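Long-range contact in quinonprotein alcohol dehydrogenase-like protein (Bacteroides thetaiotaomicron VPI-5482, PDB 4R5O), which is of unknown function but binds calcium and joins an immunoglobulin-like beta-sandwich domain to a seven-bladed beta-propeller: residues Ile192-Gly198 with Ile208-Ser212. Numbering follows the deposited sequence.
Sequences ILNEQYG and IDLKS
Gly198 and Ile208 form an antiparallel hydrogen-bonded pair: Gly198 N gives to Ile208 O and Ile208 N to Gly198 O, each 2.9 Å long. Beyond the non-hydrogen-bonded pair Tyr197-Asp209, Leu210 N reaches back to Gln196 O at 2.8 Å and 170°, extending the pairing past the strand ends.

Leu210 fills the turn of 192-198. Its CG lies anti to the carbonyl carbon (chi1 -62°), and CD1 packs against the backbone there, 3.5 Å from Asn194 O, while CD2 runs beside Gly198. Its apolar partner is Ile192, whose CG1 lies 4.2 Å from Leu210 CD1. Tyr154 of the neighbouring sheet touches both Ile192 and Leu210.

The more polar side carries Tyr197 and Asp209, with the ring and carboxylate planes 74° apart. With CG anti to its backbone N, Gln196 sets that carbon over one face of the Tyr197 ring, toward the rim; the bend at chi2 then brings NE2 to 3.1 Å from Asp209 OD2, though the angle is too poor for a hydrogen bond. Its OE1 touches Lys211 CG, and Lys211 NZ makes a weak bond to Glu195 O.

Two side-chain oxygens organise the turns. Asn194 OD1 accepts from the backbone N of Gln196 and Tyr197; Asp209 OD1 takes Lys211 N nearly end-on at 2.9 Å and Ser212 N from above the carboxylate plane. An alanine in place of Asp209 would probably leave the amides of Lys211 and Ser212 without their shared acceptor and the turn after the strand freer to shift.

Asn194 and Asp209 thus each make an Asx turn and an Asx motif, one leading into strand 197-201 and the other following strand 204-209. These are the two middle strands of a four-stranded antiparallel sheet, the up-and-down meander that makes a blade of the beta-propeller.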
loop_
_atom_site.group_PDB
_atom_site.type_symbol
_atom_site.label_atom_id
_atom_site.label_comp_id
_atom_site.label_asym_id
_atom_site.label_seq_id
_atom_site.Cartn_x
_atom_site.Cartn_y
_atom_site.Cartn_z
ATOM N N ILE A 192 10.764 -5.411 8.046
ATOM C CA ILE A 192 10.228 -6.751 8.257
ATOM C C ILE A 192 11.468 -7.675 8.255
ATOM O O ILE A 192 12.188 -7.741 7.237
ATOM C CB ILE A 192 9.091 -7.165 7.255
ATOM C CG1 ILE A 192 7.677 -6.721 7.781
ATOM C CG2 ILE A 192 9.021 -8.700 7.167
ATOM C CD1 ILE A 192 7.406 -5.348 8.142
ATOM N N LEU A 193 11.754 -8.295 9.437
ATOM C CA LEU A 193 12.935 -9.137 9.643
ATOM C C LEU A 193 12.756 -10.503 9.012
ATOM O O LEU A 193 13.696 -11.018 8.388
ATOM C CB LEU A 193 13.260 -9.312 11.145
ATOM C CG LEU A 193 13.439 -8.044 12.008
ATOM C CD1 LEU A 193 13.726 -8.398 13.458
ATOM C CD2 LEU A 193 14.531 -7.193 11.507
ATOM N N ASN A 194 11.563 -11.103 9.201
ATOM C CA ASN A 194 11.205 -12.450 8.744
ATOM C C ASN A 194 9.692 -12.630 8.829
ATOM O O ASN A 194 8.982 -11.629 8.813
ATOM C CB ASN A 194 11.952 -13.516 9.572
ATOM C CG ASN A 194 11.787 -13.426 11.072
ATOM O OD1 ASN A 194 10.706 -13.137 11.602
ATOM N ND2 ASN A 194 12.837 -13.796 11.784
ATOM N N GLU A 195 9.188 -13.874 8.902
ATOM C CA GLU A 195 7.746 -14.136 8.952
ATOM C C GLU A 195 7.140 -13.817 10.299
ATOM O O GLU A 195 5.930 -13.544 10.380
ATOM C CB GLU A 195 7.417 -15.612 8.639
ATOM C CG GLU A 195 7.948 -16.193 7.340
ATOM C CD GLU A 195 7.325 -17.520 6.931
ATOM O OE1 GLU A 195 6.384 -17.992 7.613
ATOM O OE2 GLU A 195 7.736 -18.055 5.877
ATOM N N GLN A 196 7.970 -13.888 11.362
ATOM C CA GLN A 196 7.515 -13.746 12.729
ATOM C C GLN A 196 7.719 -12.312 13.292
ATOM O O GLN A 196 6.891 -11.871 14.091
ATOM C CB GLN A 196 8.289 -14.774 13.592
ATOM C CG GLN A 196 7.915 -14.867 15.095
ATOM C CD GLN A 196 6.515 -15.310 15.481
ATOM O OE1 GLN A 196 5.679 -15.715 14.658
ATOM N NE2 GLN A 196 6.248 -15.283 16.781
ATOM N N TYR A 197 8.793 -11.596 12.897
ATOM C CA TYR A 197 9.091 -10.296 13.488
ATOM C C TYR A 197 9.372 -9.197 12.500
ATOM O O TYR A 197 9.896 -9.423 11.416
ATOM C CB TYR A 197 10.334 -10.414 14.386
ATOM C CG TYR A 197 10.133 -11.320 15.575
ATOM C CD1 TYR A 197 9.386 -10.905 16.671
ATOM C CD2 TYR A 197 10.725 -12.580 15.625
ATOM C CE1 TYR A 197 9.184 -11.736 17.767
ATOM C CE2 TYR A 197 10.553 -13.412 16.730
ATOM C CZ TYR A 197 9.769 -12.987 17.793
ATOM O OH TYR A 197 9.595 -13.768 18.907
ATOM N N GLY A 198 9.104 -7.984 12.969
ATOM C CA GLY A 198 9.399 -6.728 12.285
ATOM C C GLY A 198 10.006 -5.725 13.247
ATOM O O GLY A 198 10.114 -5.991 14.444
ATOM N N ILE A 208 8.437 -5.801 16.808
ATOM C CA ILE A 208 7.004 -6.105 16.788
ATOM C C ILE A 208 6.825 -7.583 16.333
ATOM O O ILE A 208 7.511 -8.046 15.417
ATOM C CB ILE A 208 6.180 -5.090 15.905
ATOM C CG1 ILE A 208 4.638 -5.361 16.008
ATOM C CG2 ILE A 208 6.680 -4.992 14.436
ATOM C CD1 ILE A 208 3.741 -4.200 15.701
ATOM N N ASP A 209 5.952 -8.326 17.039
ATOM C CA ASP A 209 5.586 -9.706 16.683
ATOM C C ASP A 209 4.520 -9.605 15.612
ATOM O O ASP A 209 3.489 -8.986 15.852
ATOM C CB ASP A 209 5.123 -10.484 17.934
ATOM C CG ASP A 209 4.809 -11.955 17.717
ATOM O OD1 ASP A 209 3.942 -12.264 16.867
ATOM O OD2 ASP A 209 5.343 -12.785 18.469
ATOM N N LEU A 210 4.762 -10.147 14.422
ATOM C CA LEU A 210 3.832 -9.992 13.288
ATOM C C LEU A 210 2.544 -10.871 13.429
ATOM O O LEU A 210 1.654 -10.758 12.583
ATOM C CB LEU A 210 4.541 -10.315 11.958
ATOM C CG LEU A 210 5.721 -9.384 11.612
ATOM C CD1 LEU A 210 6.379 -9.776 10.327
ATOM C CD2 LEU A 210 5.298 -7.932 11.544
ATOM N N LYS A 211 2.393 -11.636 14.533
ATOM C CA LYS A 211 1.189 -12.437 14.773
ATOM C C LYS A 211 0.362 -11.804 15.901
ATOM O O LYS A 211 -0.796 -11.414 15.659
ATOM C CB LYS A 211 1.530 -13.907 15.094
ATOM C CG LYS A 211 2.557 -14.580 14.133
ATOM C CD LYS A 211 2.163 -14.593 12.628
ATOM C CE LYS A 211 3.240 -15.230 11.767
ATOM N NZ LYS A 211 2.912 -15.156 10.317
ATOM N N SER A 212 0.969 -11.629 17.101
ATOM C CA SER A 212 0.271 -11.042 18.265
ATOM C C SER A 212 0.191 -9.516 18.195
ATOM O O SER A 212 -0.711 -8.939 18.788
ATOM C CB SER A 212 0.966 -11.435 19.563
ATOM O OG SER A 212 2.296 -10.955 19.604
#